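Conserved hypothetical protein Ta0289 (Thermoplasma acidophilum DSM 1728, PDB 1PVM) is of unknown function but pairs two CBS domains, modules that often bind adenosine nucleotides, with a metal-binding, zinc-ribbon-like domain. Local coordinates at residues V80-Y92 with Y100-D114. Residues are numbered along the deposited sequence; the frame is centred on the assembly and turned at random.
Sequences VMRKPIPKVKSDY and YLSENGLERCAVVDD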
loop_
_atom_site.group_PDB
_atom_site.type_symbol
_atom_site.label_atom_id
_atom_site.label_comp_id
_atom_site.label_asym_id
_atom_site.label_seq_id
_atom_site.Cartn_x
_atom_site.Cartn_y
_atom_site.Cartn_z
ATOM N N VAL B 80 -4.095 -13.404 6.419
ATOM C CA VAL B 80 -3.806 -12.000 6.141
ATOM C C VAL B 80 -4.934 -11.206 5.489
ATOM O O VAL B 80 -5.163 -10.047 5.833
ATOM C CB VAL B 80 -2.551 -11.904 5.236
ATOM C CG1 VAL B 80 -2.174 -10.454 4.992
ATOM C CG2 VAL B 80 -1.397 -12.657 5.882
ATOM N N MET B 81 -5.627 -11.838 4.547
ATOM C CA MET B 81 -6.709 -11.206 3.796
ATOM C C MET B 81 -7.802 -10.558 4.630
ATOM O O MET B 81 -8.019 -10.917 5.786
ATOM C CB MET B 81 -7.373 -12.247 2.910
ATOM C CG MET B 81 -8.148 -13.283 3.715
ATOM S SD MET B 81 -8.675 -14.668 2.715
ATOM C CE MET B 81 -7.102 -15.205 2.101
ATOM N N ARG B 82 -8.494 -9.595 4.029
ATOM C CA ARG B 82 -9.627 -8.967 4.693
ATOM C C ARG B 82 -10.710 -10.039 4.579
ATOM O O ARG B 82 -10.964 -10.549 3.487
ATOM C CB ARG B 82 -10.101 -7.717 3.940
ATOM C CG ARG B 82 -9.046 -6.646 3.719
ATOM C CD ARG B 82 -8.372 -6.273 5.010
ATOM N NE ARG B 82 -7.637 -5.017 4.916
ATOM C CZ ARG B 82 -6.927 -4.513 5.917
ATOM N NH1 ARG B 82 -6.858 -5.165 7.069
ATOM N NH2 ARG B 82 -6.304 -3.349 5.777
ATOM N N LYS B 83 -11.342 -10.392 5.690
ATOM C CA LYS B 83 -12.389 -11.403 5.655
ATOM C C LYS B 83 -13.439 -11.102 6.717
ATOM O O LYS B 83 -13.104 -10.648 7.806
ATOM C CB LYS B 83 -11.787 -12.799 5.872
ATOM C CG LYS B 83 -11.077 -13.015 7.205
ATOM C CD LYS B 83 -10.425 -14.403 7.230
ATOM C CE LYS B 83 -9.713 -14.692 8.547
ATOM N NZ LYS B 83 -8.961 -15.983 8.483
ATOM N N PRO B 84 -14.731 -11.315 6.398
ATOM C CA PRO B 84 -15.271 -11.808 5.124
ATOM C C PRO B 84 -14.938 -10.818 4.014
ATOM O O PRO B 84 -14.609 -9.665 4.289
ATOM C CB PRO B 84 -16.776 -11.880 5.377
ATOM C CG PRO B 84 -16.887 -11.980 6.862
ATOM C CD PRO B 84 -15.818 -11.056 7.354
ATOM N N ILE B 85 -15.040 -11.253 2.765
ATOM C CA ILE B 85 -14.707 -10.371 1.656
ATOM C C ILE B 85 -15.495 -9.061 1.677
ATOM O O ILE B 85 -16.721 -9.063 1.783
ATOM C CB ILE B 85 -14.906 -11.086 0.277
ATOM C CG1 ILE B 85 -14.344 -10.206 -0.844
ATOM C CG2 ILE B 85 -16.383 -11.405 0.037
ATOM C CD1 ILE B 85 -14.196 -10.923 -2.180
ATOM N N PRO B 86 -14.786 -7.918 1.628
ATOM C CA PRO B 86 -15.461 -6.611 1.630
ATOM C C PRO B 86 -16.185 -6.507 0.294
ATOM O O PRO B 86 -15.610 -6.833 -0.745
ATOM C CB PRO B 86 -14.305 -5.618 1.724
ATOM C CG PRO B 86 -13.236 -6.391 2.440
ATOM C CD PRO B 86 -13.332 -7.763 1.810
ATOM N N LYS B 87 -17.431 -6.053 0.296
ATOM C CA LYS B 87 -18.148 -5.986 -0.969
ATOM C C LYS B 87 -19.342 -5.045 -0.997
ATOM O O LYS B 87 -19.899 -4.688 0.043
ATOM C CB LYS B 87 -18.610 -7.393 -1.351
ATOM C CG LYS B 87 -19.660 -7.975 -0.409
ATOM C CD LYS B 87 -19.906 -9.453 -0.698
ATOM C CE LYS B 87 -21.178 -9.947 -0.026
ATOM N NZ LYS B 87 -21.185 -9.661 1.425
ATOM N N VAL B 88 -19.714 -4.644 -2.211
ATOM C CA VAL B 88 -20.868 -3.780 -2.448
ATOM C C VAL B 88 -21.625 -4.391 -3.629
ATOM O O VAL B 88 -21.052 -5.154 -4.408
ATOM C CB VAL B 88 -20.460 -2.328 -2.822
ATOM C CG1 VAL B 88 -19.728 -1.673 -1.662
ATOM C CG2 VAL B 88 -19.602 -2.324 -4.083
ATOM N N LYS B 89 -22.911 -4.076 -3.748
ATOM C CA LYS B 89 -23.715 -4.591 -4.851
ATOM C C LYS B 89 -23.394 -3.846 -6.138
ATOM O O LYS B 89 -23.056 -2.659 -6.116
ATOM C CB LYS B 89 -25.203 -4.469 -4.531
ATOM C CG LYS B 89 -25.697 -5.519 -3.554
ATOM C CD LYS B 89 -25.611 -6.914 -4.174
ATOM C CE LYS B 89 -26.059 -8.002 -3.202
ATOM N NZ LYS B 89 -26.080 -9.355 -3.837
ATOM N N SER B 90 -23.514 -4.549 -7.264
ATOM C CA SER B 90 -23.212 -3.979 -8.572
ATOM C C SER B 90 -24.072 -2.781 -8.963
ATOM O O SER B 90 -23.698 -2.021 -9.854
ATOM C CB SER B 90 -23.327 -5.056 -9.654
ATOM O OG SER B 90 -24.648 -5.565 -9.726
ATOM N N ASP B 91 -25.215 -2.605 -8.308
ATOM C CA ASP B 91 -26.083 -1.479 -8.640
ATOM C C ASP B 91 -25.828 -0.232 -7.791
ATOM O O ASP B 91 -26.496 0.786 -7.954
ATOM C CB ASP B 91 -27.558 -1.901 -8.560
ATOM C CG ASP B 91 -27.999 -2.254 -7.153
ATOM O OD1 ASP B 91 -27.135 -2.475 -6.274
ATOM O OD2 ASP B 91 -29.228 -2.324 -6.928
ATOM N N TYR B 92 -24.849 -0.307 -6.897
ATOM C CA TYR B 92 -24.492 0.831 -6.047
ATOM C C TYR B 92 -24.008 2.028 -6.863
ATOM O O TYR B 92 -23.315 1.868 -7.867
ATOM C CB TYR B 92 -23.358 0.448 -5.090
ATOM C CG TYR B 92 -23.779 -0.052 -3.729
ATOM C CD1 TYR B 92 -24.860 -0.917 -3.579
ATOM C CD2 TYR B 92 -23.060 0.306 -2.591
ATOM C CE1 TYR B 92 -25.215 -1.416 -2.321
ATOM C CE2 TYR B 92 -23.401 -0.186 -1.336
ATOM C CZ TYR B 92 -24.477 -1.045 -1.207
ATOM O OH TYR B 92 -24.807 -1.539 0.036
ATOM N N TYR B 100 -19.183 3.158 1.836
ATOM C CA TYR B 100 -18.847 1.818 2.316
ATOM C C TYR B 100 -17.348 1.698 2.564
ATOM O O TYR B 100 -16.917 1.203 3.603
ATOM C CB TYR B 100 -19.270 0.752 1.301
ATOM C CG TYR B 100 -18.846 -0.647 1.705
ATOM C CD1 TYR B 100 -19.537 -1.357 2.690
ATOM C CD2 TYR B 100 -17.726 -1.244 1.128
ATOM C CE1 TYR B 100 -19.119 -2.632 3.090
ATOM C CE2 TYR B 100 -17.297 -2.516 1.521
ATOM C CZ TYR B 100 -17.997 -3.202 2.500
ATOM O OH TYR B 100 -17.570 -4.454 2.882
ATOM N N LEU B 101 -16.552 2.141 1.601
ATOM C CA LEU B 101 -15.109 2.066 1.750
ATOM C C LEU B 101 -14.636 2.896 2.945
ATOM O O LEU B 101 -13.872 2.415 3.776
ATOM C CB LEU B 101 -14.419 2.549 0.473
ATOM C CG LEU B 101 -14.641 1.719 -0.797
ATOM C CD1 LEU B 101 -13.945 2.399 -1.971
ATOM C CD2 LEU B 101 -14.109 0.308 -0.609
ATOM N N SER B 102 -15.103 4.138 3.030
ATOM C CA SER B 102 -14.716 5.038 4.121
ATOM C C SER B 102 -15.092 4.490 5.502
ATOM O O SER B 102 -14.309 4.575 6.454
ATOM C CB SER B 102 -15.365 6.410 3.911
ATOM O OG SER B 102 -14.952 7.320 4.913
ATOM N N GLU B 103 -16.293 3.931 5.600
ATOM C CA GLU B 103 -16.797 3.348 6.843
ATOM C C GLU B 103 -15.897 2.213 7.346
ATOM O O GLU B 103 -15.753 2.003 8.557
ATOM C CB GLU B 103 -18.225 2.831 6.604
ATOM C CG GLU B 103 -18.777 1.843 7.628
ATOM C CD GLU B 103 -18.897 2.418 9.031
ATOM O OE1 GLU B 103 -19.007 3.657 9.169
ATOM O OE2 GLU B 103 -18.898 1.621 10.000
ATOM N N ASN B 104 -15.278 1.500 6.407
ATOM C CA ASN B 104 -14.416 0.368 6.722
ATOM C C ASN B 104 -12.917 0.623 6.595
ATOM O O ASN B 104 -12.116 -0.294 6.776
ATOM C CB ASN B 104 -14.809 -0.816 5.834
ATOM C CG ASN B 104 -16.164 -1.389 6.198
ATOM O OD1 ASN B 104 -16.295 -2.103 7.190
ATOM N ND2 ASN B 104 -17.184 -1.063 5.407
ATOM N N GLY B 105 -12.537 1.860 6.291
ATOM C CA GLY B 105 -11.128 2.183 6.138
ATOM C C GLY B 105 -10.484 1.495 4.944
ATOM O O GLY B 105 -9.270 1.290 4.912
ATOM N N LEU B 106 -11.294 1.150 3.951
ATOM C CA LEU B 106 -10.800 0.464 2.752
ATOM C C LEU B 106 -10.551 1.404 1.572
ATOM O O LEU B 106 -11.113 2.498 1.509
ATOM C CB LEU B 106 -11.818 -0.595 2.306
ATOM C CG LEU B 106 -12.212 -1.700 3.285
ATOM C CD1 LEU B 106 -13.428 -2.453 2.746
ATOM C CD2 LEU B 106 -11.037 -2.641 3.504
ATOM N N GLU B 107 -9.704 0.974 0.641
ATOM C CA GLU B 107 -9.465 1.761 -0.563
ATOM C C GLU B 107 -9.909 0.948 -1.786
ATOM O O GLU B 107 -9.784 1.390 -2.927
ATOM C CB GLU B 107 -7.997 2.205 -0.671
ATOM C CG GLU B 107 -6.954 1.153 -0.361
ATOM C CD GLU B 107 -6.719 0.199 -1.509
ATOM O OE1 GLU B 107 -6.529 0.676 -2.650
ATOM O OE2 GLU B 107 -6.705 -1.025 -1.266
ATOM N N ARG B 108 -10.448 -0.243 -1.520
ATOM C CA ARG B 108 -10.972 -1.121 -2.568
ATOM C C ARG B 108 -11.840 -2.216 -1.958
ATOM O O ARG B 108 -11.725 -2.522 -0.776
ATOM C CB ARG B 108 -9.840 -1.760 -3.377
ATOM C CG ARG B 108 -9.073 -2.883 -2.687
ATOM C CD ARG B 108 -7.899 -3.298 -3.573
ATOM N NE ARG B 108 -6.974 -2.180 -3.756
ATOM C CZ ARG B 108 -6.213 -1.979 -4.829
ATOM N NH1 ARG B 108 -6.245 -2.819 -5.857
ATOM N NH2 ARG B 108 -5.416 -0.922 -4.870
ATOM N N CYS B 109 -12.718 -2.796 -2.769
ATOM C CA CYS B 109 -13.583 -3.871 -2.310
ATOM C C CYS B 109 -14.116 -4.614 -3.520
ATOM O O CYS B 109 -13.978 -4.152 -4.651
ATOM C CB CYS B 109 -14.753 -3.323 -1.479
ATOM S SG CYS B 109 -15.969 -2.348 -2.403
ATOM N N ALA B 110 -14.719 -5.772 -3.281
ATOM C CA ALA B 110 -15.271 -6.565 -4.366
ATOM C C ALA B 110 -16.658 -6.040 -4.700
ATOM O O ALA B 110 -17.267 -5.318 -3.912
ATOM C CB ALA B 110 -15.354 -8.032 -3.955
ATOM N N VAL B 111 -17.136 -6.392 -5.886
ATOM C CA VAL B 111 -18.467 -6.002 -6.326
ATOM C C VAL B 111 -19.181 -7.319 -6.600
ATOM O O VAL B 111 -18.636 -8.187 -7.285
ATOM C CB VAL B 111 -18.418 -5.175 -7.626
ATOM C CG1 VAL B 111 -19.835 -4.827 -8.077
ATOM C CG2 VAL B 111 -17.590 -3.908 -7.410
ATOM N N VAL B 112 -20.377 -7.486 -6.039
ATOM C CA VAL B 112 -21.134 -8.716 -6.248
ATOM C C VAL B 112 -22.453 -8.408 -6.941
ATOM O O VAL B 112 -23.008 -7.316 -6.777
ATOM C CB VAL B 112 -21.431 -9.457 -4.905
ATOM C CG1 VAL B 112 -20.132 -9.960 -4.289
ATOM C CG2 VAL B 112 -22.159 -8.530 -3.924
ATOM N N ASP B 113 -22.943 -9.354 -7.735
ATOM C CA ASP B 113 -24.218 -9.151 -8.408
ATOM C C ASP B 113 -25.344 -9.646 -7.505
ATOM O O ASP B 113 -25.099 -10.148 -6.403
ATOM C CB ASP B 113 -24.268 -9.877 -9.761
ATOM C CG ASP B 113 -24.050 -11.377 -9.643
ATOM O OD1 ASP B 113 -24.126 -11.919 -8.519
ATOM O OD2 ASP B 113 -23.815 -12.022 -10.691
ATOM N N ASP B 114 -26.576 -9.493 -7.976
ATOM C CA ASP B 114 -27.755 -9.909 -7.227
ATOM C C ASP B 114 -27.613 -11.331 -6.668
ATOM O O ASP B 114 -27.813 -11.554 -5.474
ATOM C CB ASP B 114 -28.987 -9.784 -8.129
ATOM C CG ASP B 114 -30.281 -9.993 -7.382
ATOM O OD1 ASP B 114 -30.625 -11.156 -7.085
ATOM O OD2 ASP B 114 -30.956 -8.986 -7.087
#
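Strands 87-89 and 108-112 run parallel through the bridges Lys87-Ala110, Val88-Val111 and Lys89-Val112. With helix 94-104 between them they form the beta-alpha-beta unit of the second CBS domain. Within this chain strand 87-89 is an outer strand, and antiparallel strand 118-123 continues the sheet beyond 108-112. Four backbone bonds join the pair. Ala110 N donates to Pro86 O and Val88 N to Ala110 O. Val112 N then meets Val88 O at 2.9 Å, and Ser90 N closes the ladder on Val112 O.

Tyr100 ties the helix to the outer strand. Its CG stands anti to the backbone N (chi1 176°), which carries the ring from the helix across to Lys87 and Val88. Tyr100 CB lies 3.9 Å from Val88 CG1. The same methyl lies obliquely against Tyr100 CG and, at 3.5 Å, Tyr100 CD2. Further out, CE1, CE2 and CZ pass Lys87 O, which sits over one ring face toward the rim. Asn104 ND2 lies over the opposite face, also toward the rim, while donating to Tyr100 O. At the tip, Tyr100 OH accepts the Lys87 N-H at 3.0 Å, with a bent angle of 142°. A phenylalanine in place of Tyr100 would probably leave Lys87 N without this acceptor.

Beside the hydroxyl, Pro86 CB presses on Leu106 CD1 at 3.4 Å, tight for two carbons. Cys109 SG touches both Val88 methyls. On the sheet face that carries Lys87, Ala110 and Val112, Ile85 CD1 reaches in from the preceding loop to pack on Ala110 CB, and Lys87 CD packs on Val112 CG1. Lys89 bends at chi2 (-66°), and its CD passes Val112 CG2. The side chain ends with Lys89 NZ above the carbonyl plane of Asp113, bonded to Asp113 O at 2.9 Å and weakly to Asp114 O.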